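Local structure of diaminopropionate ammonia-lyase (Escherichia coli, 4D9I) at residues Lys61-Asp66 with Arg218-Thr223; Ala84-Leu89 with Leu95-Leu100; Ile140-Gly145 with Asp152-Leu157; Met166-Thr171 with Val186-Ala191; Glu212-Met217 with Val245-Pro250. The protein catalyses the pyridoxal phosphate-dependent alpha,beta-elimination of both the L- and D-isomers of 2,3-diaminopropionate, giving pyruvate and ammonia. All blocks are in the same frame, centred on the assembly; numbering follows the deposited sequence.

Contact 1 (Lys61-Asp66 with Arg218-Thr223)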
# COMPACT_ATOMS: atom_id res chain seq x y z
N LYS B 61 -15.99 9.80 -10.86
CA LYS B 61 -15.35 10.12 -9.59
C LYS B 61 -15.57 9.05 -8.56
O LYS B 61 -16.61 8.36 -8.56
CB LYS B 61 -15.84 11.48 -9.04
CG LYS B 61 -15.23 12.68 -9.78
CD LYS B 61 -14.57 13.62 -8.78
CE LYS B 61 -13.46 14.46 -9.40
NZ LYS B 61 -12.52 14.89 -8.32
N ILE B 62 -14.58 8.87 -7.69
CA ILE B 62 -14.70 8.02 -6.53
C ILE B 62 -14.24 8.88 -5.35
O ILE B 62 -13.09 9.34 -5.34
CB ILE B 62 -13.87 6.72 -6.66
CG1 ILE B 62 -14.38 5.85 -7.83
CG2 ILE B 62 -13.88 5.91 -5.36
CD1 ILE B 62 -13.51 4.59 -8.06
N LEU B 63 -15.14 9.12 -4.40
CA LEU B 63 -14.91 10.02 -3.29
C LEU B 63 -15.01 9.21 -2.02
O LEU B 63 -16.03 8.54 -1.79
CB LEU B 63 -15.94 11.15 -3.27
CG LEU B 63 -16.07 11.95 -4.57
CD1 LEU B 63 -17.31 12.81 -4.51
CD2 LEU B 63 -14.81 12.78 -4.82
N VAL B 64 -13.96 9.24 -1.21
CA VAL B 64 -13.93 8.42 0.02
C VAL B 64 -13.93 9.33 1.23
O VAL B 64 -12.97 10.08 1.47
CB VAL B 64 -12.71 7.48 0.08
CG1 VAL B 64 -12.76 6.60 1.35
CG2 VAL B 64 -12.64 6.62 -1.18
N LYS B 65 -15.00 9.22 2.01
CA LYS B 65 -15.07 9.86 3.31
C LYS B 65 -14.23 9.07 4.31
O LYS B 65 -14.57 7.92 4.66
CB LYS B 65 -16.54 9.95 3.74
CG LYS B 65 -16.83 10.84 4.95
CD LYS B 65 -16.39 12.29 4.76
CE LYS B 65 -16.93 13.17 5.89
NZ LYS B 65 -16.23 14.48 5.98
N ASP B 66 -13.14 9.70 4.78
CA ASP B 66 -12.11 9.04 5.58
C ASP B 66 -12.30 9.28 7.09
O ASP B 66 -11.80 10.25 7.67
CB ASP B 66 -10.71 9.49 5.12
CG ASP B 66 -9.59 8.81 5.88
OD1 ASP B 66 -9.87 7.87 6.66
OD2 ASP B 66 -8.42 9.20 5.68
N ARG B 218 -20.35 19.74 -2.46
CA ARG B 218 -20.77 21.04 -2.99
C ARG B 218 -19.58 21.98 -3.24
O ARG B 218 -19.55 22.67 -4.25
CB ARG B 218 -21.81 21.69 -2.08
CG ARG B 218 -23.21 21.11 -2.24
CD ARG B 218 -24.16 21.68 -1.19
NE ARG B 218 -25.49 21.10 -1.27
CZ ARG B 218 -26.34 21.01 -0.24
NH1 ARG B 218 -26.01 21.42 0.98
NH2 ARG B 218 -27.53 20.44 -0.43
N GLU B 219 -18.60 21.99 -2.33
CA GLU B 219 -17.39 22.80 -2.55
C GLU B 219 -16.60 22.31 -3.77
O GLU B 219 -15.99 23.11 -4.48
CB GLU B 219 -16.49 22.80 -1.30
CG GLU B 219 -15.21 23.62 -1.45
CD GLU B 219 -14.36 23.66 -0.18
OE1 GLU B 219 -14.18 22.60 0.46
OE2 GLU B 219 -13.87 24.76 0.18
N MET B 220 -16.63 21.00 -4.01
CA MET B 220 -15.99 20.40 -5.19
C MET B 220 -16.82 20.61 -6.45
O MET B 220 -16.32 20.38 -7.54
CB MET B 220 -15.81 18.90 -5.02
CG MET B 220 -14.81 18.49 -3.95
SD MET B 220 -14.89 16.70 -3.79
CE MET B 220 -13.73 16.46 -2.45
N GLY B 221 -18.08 21.01 -6.29
CA GLY B 221 -18.97 21.22 -7.43
C GLY B 221 -19.51 19.94 -8.04
O GLY B 221 -19.91 19.94 -9.20
N VAL B 222 -19.56 18.85 -7.26
CA VAL B 222 -20.03 17.55 -7.78
C VAL B 222 -21.31 17.08 -7.09
O VAL B 222 -21.64 17.51 -5.98
CB VAL B 222 -18.95 16.43 -7.68
CG1 VAL B 222 -17.66 16.80 -8.41
CG2 VAL B 222 -18.68 16.02 -6.22
N THR B 223 -22.01 16.17 -7.74
CA THR B 223 -23.22 15.59 -7.17
C THR B 223 -23.05 14.06 -7.21
O THR B 223 -22.75 13.49 -8.24
CB THR B 223 -24.48 16.00 -7.98
OG1 THR B 223 -24.52 17.43 -8.10
CG2 THR B 223 -25.76 15.53 -7.29

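Contact 2 (Ala84-Leu89 with Leu95-Leu100)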
# COMPACT_ATOMS: atom_id res chain seq x y z
N ALA B 84 -25.47 10.43 21.81
CA ALA B 84 -26.40 9.76 22.68
C ALA B 84 -26.05 9.93 24.15
O ALA B 84 -26.93 10.16 24.99
CB ALA B 84 -26.49 8.29 22.32
N ILE B 85 -24.77 9.82 24.48
CA ILE B 85 -24.33 9.96 25.86
C ILE B 85 -24.60 11.37 26.42
O ILE B 85 -25.06 11.55 27.57
CB ILE B 85 -22.86 9.48 26.01
CG1 ILE B 85 -22.88 7.94 26.06
CG2 ILE B 85 -22.23 10.02 27.29
CD1 ILE B 85 -21.76 7.29 25.29
N ALA B 86 -24.33 12.37 25.59
CA ALA B 86 -24.60 13.76 25.95
C ALA B 86 -26.10 14.01 26.07
O ALA B 86 -26.55 14.68 27.00
CB ALA B 86 -23.98 14.70 24.91
N GLN B 87 -26.89 13.46 25.13
CA GLN B 87 -28.35 13.54 25.22
C GLN B 87 -28.88 12.94 26.54
O GLN B 87 -29.74 13.53 27.21
CB GLN B 87 -29.02 12.85 24.02
CG GLN B 87 -28.79 13.52 22.66
CD GLN B 87 -29.81 14.61 22.35
OE1 GLN B 87 -29.88 15.11 21.22
NE2 GLN B 87 -30.59 14.96 23.32
N LEU B 88 -28.36 11.77 26.90
CA LEU B 88 -28.78 11.09 28.12
C LEU B 88 -28.40 11.88 29.37
O LEU B 88 -29.19 11.99 30.32
CB LEU B 88 -28.20 9.67 28.19
CG LEU B 88 -28.76 8.55 27.28
CD1 LEU B 88 -27.75 7.41 27.16
CD2 LEU B 88 -30.10 8.03 27.77
N LEU B 89 -27.19 12.45 29.37
CA LEU B 89 -26.74 13.25 30.50
C LEU B 89 -27.59 14.53 30.64
O LEU B 89 -28.06 14.87 31.74
CB LEU B 89 -25.25 13.57 30.43
CG LEU B 89 -24.66 13.94 31.79
CD1 LEU B 89 -24.70 12.73 32.73
CD2 LEU B 89 -23.25 14.51 31.71
N LEU B 95 -31.00 19.51 31.36
CA LEU B 95 -30.25 20.48 30.60
C LEU B 95 -30.72 20.49 29.16
O LEU B 95 -31.28 19.50 28.69
CB LEU B 95 -28.75 20.14 30.64
CG LEU B 95 -28.04 20.12 32.00
CD1 LEU B 95 -26.63 19.57 31.83
CD2 LEU B 95 -28.00 21.50 32.63
N ASP B 96 -30.49 21.61 28.47
CA ASP B 96 -30.79 21.74 27.06
C ASP B 96 -29.50 21.59 26.24
O ASP B 96 -28.68 22.52 26.19
CB ASP B 96 -31.48 23.08 26.77
CG ASP B 96 -31.93 23.22 25.32
OD1 ASP B 96 -32.78 24.08 25.05
OD2 ASP B 96 -31.46 22.49 24.43
N ILE B 97 -29.34 20.42 25.62
CA ILE B 97 -28.14 20.07 24.85
C ILE B 97 -27.85 21.05 23.70
O ILE B 97 -26.70 21.26 23.33
CB ILE B 97 -28.23 18.62 24.30
CG1 ILE B 97 -26.89 18.17 23.67
CG2 ILE B 97 -29.40 18.46 23.33
CD1 ILE B 97 -26.83 16.69 23.33
N GLU B 98 -28.90 21.66 23.15
CA GLU B 98 -28.79 22.58 22.02
C GLU B 98 -28.19 23.94 22.39
O GLU B 98 -27.67 24.64 21.53
CB GLU B 98 -30.17 22.82 21.43
CG GLU B 98 -30.81 21.60 20.79
CD GLU B 98 -32.04 21.96 19.99
OE1 GLU B 98 -32.08 23.09 19.46
OE2 GLU B 98 -32.97 21.13 19.90
N THR B 99 -28.28 24.32 23.66
CA THR B 99 -27.85 25.65 24.07
C THR B 99 -26.70 25.63 25.07
O THR B 99 -26.58 26.53 25.89
CB THR B 99 -29.03 26.46 24.66
OG1 THR B 99 -29.56 25.77 25.79
CG2 THR B 99 -30.12 26.66 23.62
N LEU B 100 -25.86 24.61 25.01
CA LEU B 100 -24.69 24.58 25.88
C LEU B 100 -23.47 24.02 25.15
O LEU B 100 -23.60 23.43 24.08
CB LEU B 100 -24.99 23.80 27.18
CG LEU B 100 -25.56 22.39 27.07
CD1 LEU B 100 -24.57 21.40 26.46
CD2 LEU B 100 -26.02 21.91 28.44

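Contact 3 (Ile140-Gly145 with Asp152-Leu157)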
# COMPACT_ATOMS: atom_id res chain seq x y z
N ILE B 140 -17.72 -1.76 29.44
CA ILE B 140 -17.79 -2.33 28.09
C ILE B 140 -17.60 -3.85 28.11
O ILE B 140 -16.66 -4.37 28.73
CB ILE B 140 -16.74 -1.67 27.15
CG1 ILE B 140 -16.78 -0.13 27.24
CG2 ILE B 140 -16.90 -2.14 25.72
CD1 ILE B 140 -18.14 0.54 27.08
N TYR B 141 -18.49 -4.57 27.44
CA TYR B 141 -18.30 -6.01 27.23
C TYR B 141 -17.88 -6.28 25.77
O TYR B 141 -18.40 -5.67 24.84
CB TYR B 141 -19.57 -6.78 27.61
CG TYR B 141 -19.92 -6.74 29.09
CD1 TYR B 141 -19.43 -5.74 29.92
CD2 TYR B 141 -20.76 -7.70 29.66
CE1 TYR B 141 -19.75 -5.69 31.27
CE2 TYR B 141 -21.09 -7.65 31.00
CZ TYR B 141 -20.58 -6.65 31.80
OH TYR B 141 -20.90 -6.59 33.14
N MET B 142 -16.91 -7.18 25.59
CA MET B 142 -16.48 -7.61 24.26
C MET B 142 -16.56 -9.15 24.15
O MET B 142 -16.30 -9.85 25.13
CB MET B 142 -15.06 -7.10 23.94
CG MET B 142 -14.92 -5.58 23.94
SD MET B 142 -13.34 -5.02 23.27
CE MET B 142 -13.61 -5.39 21.54
N PRO B 143 -16.94 -9.67 22.97
CA PRO B 143 -17.16 -11.12 22.83
C PRO B 143 -15.85 -11.90 22.68
O PRO B 143 -14.81 -11.30 22.40
CB PRO B 143 -18.01 -11.24 21.56
CG PRO B 143 -18.11 -9.88 20.97
CD PRO B 143 -17.16 -8.97 21.69
N LYS B 144 -15.93 -13.22 22.87
CA LYS B 144 -14.80 -14.12 22.67
C LYS B 144 -14.17 -13.88 21.31
O LYS B 144 -14.87 -13.75 20.30
CB LYS B 144 -15.23 -15.59 22.83
CG LYS B 144 -16.16 -16.13 21.75
N GLY B 145 -12.84 -13.78 21.30
CA GLY B 145 -12.09 -13.57 20.06
C GLY B 145 -11.57 -12.16 19.84
O GLY B 145 -10.73 -11.94 18.97
N ASP B 152 -7.61 -2.98 24.85
CA ASP B 152 -6.69 -2.01 25.42
C ASP B 152 -7.08 -0.56 25.10
O ASP B 152 -6.92 0.32 25.95
CB ASP B 152 -5.24 -2.35 25.01
CG ASP B 152 -4.72 -3.60 25.74
OD1 ASP B 152 -5.38 -4.05 26.70
OD2 ASP B 152 -3.65 -4.14 25.36
N ALA B 153 -7.61 -0.31 23.90
CA ALA B 153 -8.08 1.04 23.51
C ALA B 153 -9.16 1.52 24.46
O ALA B 153 -9.20 2.68 24.84
CB ALA B 153 -8.60 1.05 22.08
N ILE B 154 -10.02 0.61 24.86
CA ILE B 154 -11.10 0.93 25.80
C ILE B 154 -10.58 1.13 27.23
O ILE B 154 -10.92 2.13 27.88
CB ILE B 154 -12.23 -0.11 25.67
CG1 ILE B 154 -12.95 0.13 24.32
CG2 ILE B 154 -13.20 0.00 26.84
CD1 ILE B 154 -13.66 -1.08 23.75
N LEU B 155 -9.76 0.20 27.70
CA LEU B 155 -9.10 0.32 29.00
C LEU B 155 -8.32 1.63 29.15
O LEU B 155 -8.33 2.25 30.22
CB LEU B 155 -8.16 -0.86 29.24
CG LEU B 155 -8.74 -2.22 29.58
CD1 LEU B 155 -7.59 -3.21 29.69
CD2 LEU B 155 -9.53 -2.21 30.89
N ASN B 156 -7.65 2.05 28.08
CA ASN B 156 -6.89 3.29 28.08
C ASN B 156 -7.77 4.54 28.22
O ASN B 156 -7.25 5.61 28.53
CB ASN B 156 -5.96 3.36 26.86
CG ASN B 156 -4.78 2.41 27.00
OD1 ASN B 156 -4.54 1.87 28.08
ND2 ASN B 156 -4.05 2.18 25.91
N LEU B 157 -9.08 4.38 28.00
CA LEU B 157 -10.06 5.44 28.20
C LEU B 157 -10.74 5.42 29.60
O LEU B 157 -11.78 6.06 29.82
CB LEU B 157 -11.13 5.41 27.09
CG LEU B 157 -10.64 5.74 25.68
CD1 LEU B 157 -11.73 5.49 24.63
CD2 LEU B 157 -10.12 7.18 25.61

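Contact 4 (Met166-Thr171 with Val186-Ala191). With TRS (2-amino-2-hydroxymethyl-propane-1,3-diol), chain D.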
# COMPACT_ATOMS: atom_id res chain seq x y z
N MET B 166 -18.76 -15.63 25.27
CA MET B 166 -19.92 -15.75 24.39
C MET B 166 -19.70 -15.02 23.08
O MET B 166 -18.71 -14.30 22.91
CB MET B 166 -21.16 -15.24 25.11
CG MET B 166 -21.61 -16.11 26.27
SD MET B 166 -22.03 -15.17 27.76
CE MET B 166 -20.47 -15.19 28.64
N ASN B 167 -20.61 -15.23 22.13
CA ASN B 167 -20.57 -14.51 20.87
C ASN B 167 -21.17 -13.11 21.03
O ASN B 167 -21.51 -12.72 22.15
CB ASN B 167 -21.24 -15.31 19.73
CG ASN B 167 -22.76 -15.43 19.89
OD1 ASN B 167 -23.39 -16.22 19.18
ND2 ASN B 167 -23.34 -14.66 20.80
N TYR B 168 -21.29 -12.37 19.94
CA TYR B 168 -21.81 -11.01 20.01
C TYR B 168 -23.22 -10.97 20.60
O TYR B 168 -23.46 -10.28 21.59
CB TYR B 168 -21.77 -10.31 18.64
CG TYR B 168 -22.16 -8.86 18.73
CD1 TYR B 168 -23.51 -8.48 18.68
CD2 TYR B 168 -21.20 -7.86 18.89
CE1 TYR B 168 -23.88 -7.15 18.77
CE2 TYR B 168 -21.57 -6.52 18.98
CZ TYR B 168 -22.91 -6.18 18.93
OH TYR B 168 -23.29 -4.86 19.02
N ASP B 169 -24.13 -11.73 19.99
CA ASP B 169 -25.55 -11.72 20.37
C ASP B 169 -25.78 -12.05 21.85
O ASP B 169 -26.56 -11.37 22.52
CB ASP B 169 -26.35 -12.68 19.48
N ASP B 170 -25.09 -13.08 22.35
CA ASP B 170 -25.19 -13.51 23.75
C ASP B 170 -24.59 -12.48 24.71
O ASP B 170 -25.17 -12.19 25.75
CB ASP B 170 -24.48 -14.85 23.96
CG ASP B 170 -25.11 -15.99 23.16
OD1 ASP B 170 -26.35 -16.06 23.08
OD2 ASP B 170 -24.35 -16.83 22.64
N THR B 171 -23.42 -11.95 24.36
CA THR B 171 -22.71 -10.96 25.17
C THR B 171 -23.56 -9.70 25.41
O THR B 171 -23.51 -9.11 26.49
CB THR B 171 -21.36 -10.59 24.54
OG1 THR B 171 -20.53 -11.76 24.49
CG2 THR B 171 -20.63 -9.51 25.33
N VAL B 186 -27.78 1.13 29.61
CA VAL B 186 -27.37 0.42 28.39
C VAL B 186 -27.32 1.37 27.19
O VAL B 186 -28.32 2.04 26.88
CB VAL B 186 -28.35 -0.72 28.06
CG1 VAL B 186 -28.00 -1.37 26.73
CG2 VAL B 186 -28.36 -1.76 29.17
N VAL B 187 -26.16 1.43 26.52
CA VAL B 187 -26.02 2.22 25.29
C VAL B 187 -25.57 1.30 24.14
O VAL B 187 -24.39 0.99 24.00
CB VAL B 187 -25.04 3.41 25.48
CG1 VAL B 187 -24.94 4.24 24.20
CG2 VAL B 187 -25.49 4.28 26.66
N GLN B 188 -26.54 0.83 23.35
CA GLN B 188 -26.26 -0.02 22.17
C GLN B 188 -26.65 0.69 20.90
O GLN B 188 -27.63 1.44 20.88
CB GLN B 188 -27.03 -1.35 22.20
CG GLN B 188 -26.57 -2.36 23.23
CD GLN B 188 -25.10 -2.76 23.11
OE1 GLN B 188 -24.43 -2.93 24.12
NE2 GLN B 188 -24.60 -2.91 21.89
N ASP B 189 -25.93 0.39 19.82
CA ASP B 189 -26.18 1.03 18.53
C ASP B 189 -27.18 0.27 17.67
O ASP B 189 -27.20 0.40 16.46
CB ASP B 189 -24.86 1.27 17.78
CG ASP B 189 -24.04 -0.02 17.56
OD1 ASP B 189 -24.16 -0.99 18.35
OD2 ASP B 189 -23.23 -0.01 16.61
N THR B 190 -28.02 -0.54 18.29
CA THR B 190 -29.12 -1.14 17.58
C THR B 190 -30.38 -0.98 18.43
O THR B 190 -30.28 -0.62 19.61
CB THR B 190 -28.84 -2.61 17.26
OG1 THR B 190 -29.73 -3.04 16.21
CG2 THR B 190 -28.99 -3.50 18.50
N ALA B 191 -31.54 -1.23 17.83
CA ALA B 191 -32.81 -1.08 18.51
C ALA B 191 -33.48 -2.44 18.67
O ALA B 191 -33.16 -3.38 17.95
CB ALA B 191 -33.71 -0.14 17.74
C TRS D . -22.05 -3.51 14.86
C1 TRS D . -23.36 -3.22 15.58
C2 TRS D . -21.20 -4.57 15.56
C3 TRS D . -21.31 -2.19 14.77
N TRS D . -22.32 -4.01 13.49
O1 TRS D . -24.10 -4.43 15.72
O2 TRS D . -20.18 -5.06 14.66
O3 TRS D . -21.09 -1.70 16.09
O HOH W 1 -22.12 -2.71 19.01

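Contact 5 (Glu212-Met217 with Val245-Pro250)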
# COMPACT_ATOMS: atom_id res chain seq x y z
N GLU B 212 -21.25 16.75 6.46
CA GLU B 212 -19.91 17.20 6.06
C GLU B 212 -19.59 16.85 4.62
O GLU B 212 -19.09 17.69 3.87
CB GLU B 212 -18.83 16.59 6.95
CG GLU B 212 -18.79 17.10 8.38
CD GLU B 212 -17.80 16.33 9.23
OE1 GLU B 212 -17.06 15.47 8.64
OE2 GLU B 212 -17.73 16.59 10.47
N ALA B 213 -19.86 15.60 4.24
CA ALA B 213 -19.58 15.12 2.88
C ALA B 213 -20.36 15.89 1.82
O ALA B 213 -19.81 16.18 0.76
CB ALA B 213 -19.83 13.61 2.75
N VAL B 214 -21.62 16.23 2.10
CA VAL B 214 -22.43 16.98 1.15
C VAL B 214 -21.84 18.38 0.98
O VAL B 214 -21.67 18.84 -0.14
CB VAL B 214 -23.92 17.06 1.56
CG1 VAL B 214 -24.67 18.05 0.68
CG2 VAL B 214 -24.58 15.70 1.42
N GLU B 215 -21.52 19.03 2.09
CA GLU B 215 -20.83 20.32 2.07
C GLU B 215 -19.54 20.19 1.26
O GLU B 215 -19.23 21.05 0.45
CB GLU B 215 -20.50 20.79 3.49
CG GLU B 215 -19.87 22.17 3.55
CD GLU B 215 -19.39 22.57 4.94
OE1 GLU B 215 -19.41 21.73 5.86
OE2 GLU B 215 -18.96 23.73 5.12
N GLN B 216 -18.78 19.13 1.50
CA GLN B 216 -17.52 18.94 0.78
C GLN B 216 -17.75 18.72 -0.72
O GLN B 216 -17.04 19.29 -1.55
CB GLN B 216 -16.70 17.81 1.38
CG GLN B 216 -16.03 18.18 2.69
CD GLN B 216 -15.68 16.96 3.50
OE1 GLN B 216 -16.48 16.04 3.62
NE2 GLN B 216 -14.47 16.93 4.03
N MET B 217 -18.74 17.89 -1.07
CA MET B 217 -19.09 17.66 -2.48
C MET B 217 -19.55 18.94 -3.16
O MET B 217 -19.16 19.22 -4.30
CB MET B 217 -20.11 16.52 -2.63
CG MET B 217 -19.49 15.13 -2.48
SD MET B 217 -20.62 13.71 -2.62
CE MET B 217 -21.76 13.95 -1.26
N VAL B 245 -30.69 10.94 1.22
CA VAL B 245 -31.89 10.77 0.43
C VAL B 245 -32.83 11.94 0.71
O VAL B 245 -33.61 12.33 -0.15
CB VAL B 245 -32.46 9.36 0.71
CG1 VAL B 245 -33.90 9.35 1.16
CG2 VAL B 245 -32.13 8.39 -0.41
N ASP B 246 -32.69 12.55 1.89
CA ASP B 246 -33.36 13.82 2.16
C ASP B 246 -32.79 14.96 1.33
O ASP B 246 -33.54 15.81 0.85
CB ASP B 246 -33.32 14.17 3.66
CG ASP B 246 -34.24 15.33 4.02
OD1 ASP B 246 -35.43 15.32 3.64
OD2 ASP B 246 -33.77 16.26 4.71
N VAL B 247 -31.46 14.98 1.17
CA VAL B 247 -30.75 15.96 0.36
C VAL B 247 -30.97 15.73 -1.14
O VAL B 247 -31.25 16.68 -1.87
CB VAL B 247 -29.22 15.93 0.64
CG1 VAL B 247 -28.44 16.76 -0.37
CG2 VAL B 247 -28.93 16.40 2.06
N TYR B 248 -30.87 14.47 -1.58
CA TYR B 248 -30.78 14.16 -3.00
C TYR B 248 -31.99 13.51 -3.67
O TYR B 248 -32.04 13.42 -4.91
CB TYR B 248 -29.54 13.30 -3.27
CG TYR B 248 -28.23 14.00 -3.02
CD1 TYR B 248 -27.84 15.08 -3.79
CD2 TYR B 248 -27.37 13.55 -2.00
CE1 TYR B 248 -26.63 15.71 -3.57
CE2 TYR B 248 -26.15 14.17 -1.77
CZ TYR B 248 -25.79 15.25 -2.56
OH TYR B 248 -24.59 15.86 -2.33
N SER B 249 -32.97 13.08 -2.87
CA SER B 249 -34.10 12.27 -3.33
C SER B 249 -33.67 10.82 -3.50
O SER B 249 -32.59 10.54 -4.03
CB SER B 249 -34.73 12.80 -4.63
OG SER B 249 -34.07 12.23 -5.76
N PRO B 250 -34.51 9.89 -3.04
CA PRO B 250 -34.15 8.46 -3.14
C PRO B 250 -34.17 7.94 -4.59
O PRO B 250 -33.47 6.96 -4.89
CB PRO B 250 -35.21 7.77 -2.26
CG PRO B 250 -36.37 8.73 -2.23
CD PRO B 250 -35.77 10.10 -2.29

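Contact 1 (Lys61-Asp66 with Arg218-Thr223)
L63 reaches out from strand 61-66 to V222 and M220, joining the large mixed sheet of this fold type II PLP enzyme to the C-terminal end of helix 208-220. Nothing polar links the two segments; three side chains supply most of the buried surface. The two branches of L63 divide the work. Its CD1 meets CG2 of V222 tip to tip at 3.9 Å, while CD2 lies 4.1 Å from SD of M220. The leucine and methionine side chains slide past each other in opposite directions; the methionine is extended beyond CG (chi2 174°), which carries SD out to the leucine.

L63 itself is set by the sheet, since its backbone pairs with V371 and V373 in strand 370-375, and L47 of strand 47-49 also lies against M220. On the helix side, a Schellman motif ends the last turn: G221 has a positive phi of 77°, and its N donates to O of R218 at 3.0 Å. The chain turns there, and V222 comes in beside M220, both aimed at the strand. Two residues before L63 on the strand, K61 adds only its aliphatic portion, since its ammonium group leaves to form a salt bridge with D51. The nearest pair there is looser, with CD of K61 4.4 Å from CG1 of V222.

Contact 2 (Ala84-Leu89 with Leu95-Leu100)
A86, on helix 81-93, presents its CB to CD1 of I97 at 3.8 Å, the first touch between the helix and the chain that folds back over it. The next residue, Q87, contributes more. Its backbone N lies 3.7 Å from the same CD1, and its side chain bends at chi2 (-87°), laying the amide over the isoleucine instead of extending away. NE2 of Q87 comes within 3.7 Å of CG2 of I97, a van der Waals approach in which the two side chains cross at about a right angle. I97 can touch both residues because its CG1 stands anti to the backbone N (chi1 -171°), which carries CD1 to the helix while CG2 faces the amide. L88 turns elsewhere, packing on I198 and W201 of helix 197-206. F35 of helix 26-36 covers A86 and I97 together.

The returning chain has its own polar bracing around I97. OD2 of D96 accepts from N of E98 at 3.0 Å, on the anti side and 31° out of the carboxylate plane, and N of T99 donates to O of D96. The arrangement is a helix whose following connection doubles back onto its flank, with I97 at the centre of an Asx turn.

Contact 3 (Ile140-Gly145 with Asp152-Leu157)
I154 points from helix 148-155 at I140 and M142 of strand 137-142, and nearly everything that joins the two segments passes through this one side chain. From CB the chain forks. With chi1 at -71°, CG2 stands anti to the backbone N and is pressed against I140, 3.6 Å from its CG1 and 3.9 Å from its CB. The other branch leaves through CG1, which serves mainly as a spacer, and ends in CD1. That methyl touches two neighbours on the strand: CG2 of I140 at 3.9 Å and SD of M142 at 4.0 Å. The two isoleucines thus meet through both branches of each, crossing obliquely.

M142 offers its sulfur rather than its methyl because the chain bends at the last torsion (chi3 72°), turning CE aside. The contact is buried and wholly apolar. T119 packs on all three residues, and C161 of strand 160-163 covers M142 and I154. Cutting I154 back to an alanine would take away both branches and would probably open a gap beneath I140, leaving the M142 sulfur without its partner on the helix.

The M142 side chain is about 5 Å from that of D120, inferred to be the proton acceptor for the L-isomer. Strands 137-142 and 160-163 lie side by side and parallel, and helix 148-155 connects them: through I154 the helix of a beta-alpha-beta crossover packs on its first strand.

Contact 4 (Met166-Thr171 with Val186-Ala191)
Y168 reaches across to Q188 and D189 without bonding directly to either. Its CG stands anti to the backbone N (chi1 -174°), which sends the ring out from the helix toward the loop. OH stops 3.7 Å from NE2 of Q188, with ring and amide planes 83° apart, and 4.0 Å from OD1 of D189. This direct meeting is the loose part; Q188 is committed elsewhere, its OE1 taking the backbone N of T118.

The close part runs through a water and a bound Tris molecule. The water lies in the plane of the tyrosine ring, at its edge, and donates to OD1 of D189 at 2.7 Å; its modelled separation from Y168 OH is improbably short. Tris O3 donates to OD2 of D189 at 2.8 Å, whereas O1 makes only a weak bond to the phenol oxygen. Tris is also bonded to D120, the inferred proton acceptor for the L-isomer, consistent with an active-site pocket of the fold type II enzyme, lined here by the start of helix 168-182 and the loop after strand 185-186. A phenylalanine in place of Y168 would keep the ring but probably cost Tris O1 its weak bond.

Away from the pocket, N167 is exposed at the N-cap position; its O accepts from T171 N and, at 2.7 Å, from T171 OG1, on opposite faces of the carbonyl plane.

Contact 5 (Glu212-Met217 with Val245-Pro250)
Helices 208-220 and 235-248 pack against each other here, V214 and M217 of the first meeting V247 and Y248 near the end of the second. V214 faces both partners. Its CG1 meets CG1 of V247 tip to tip at 4.1 Å and also lies 3.7 Å from OH of Y248. CG2 of V214 takes the neighbouring part of the ring, 3.9 Å from CE2 of Y248. One turn on, the M217 chain bends at its last torsion (chi3 -62°) and swings CE to within 3.6 Å of the same hydroxyl oxygen, crossing the tyrosine at an angle. The phenol end is therefore bordered by methyl groups of two residues spaced one helical turn apart.

In the chain, strand 226-230 of the large mixed sheet separates these helices, making an alpha-beta-alpha succession within the PLP-binding fold. P224, just before that strand, touches both M217 and Y248. The tyrosine is also backed from its own helix: CG1 of V247 sits 3.5 Å above the ring plane, over the centre of one face. Just beyond Y248 the helix stops. S249 takes a positive phi of 78°, although its N still donates to O of V245 at 2.9 Å.

How the contacts relate
Contacts 1 and 5 share helix 208-220 and have centres 10 Å apart; K65 NZ ties them directly, bonding to E212 and Q216. They belong to the part built on the large mixed sheet. Contacts 3 and 4, centres 14 Å apart, lie across the chain's centre at the four-stranded parallel sheet, joined by K144 N to M166 O and by Y141 packing on T171. Contact 2 is peripheral, touching contact 4 where L88 meets V187. In sequence, contacts 2, 3 and 4 follow one another between the two segments of contact 1, whose segments alternate with those of contact 5. The chain between strand 61-66 and helix 208-220 thus supplies the smaller sheet.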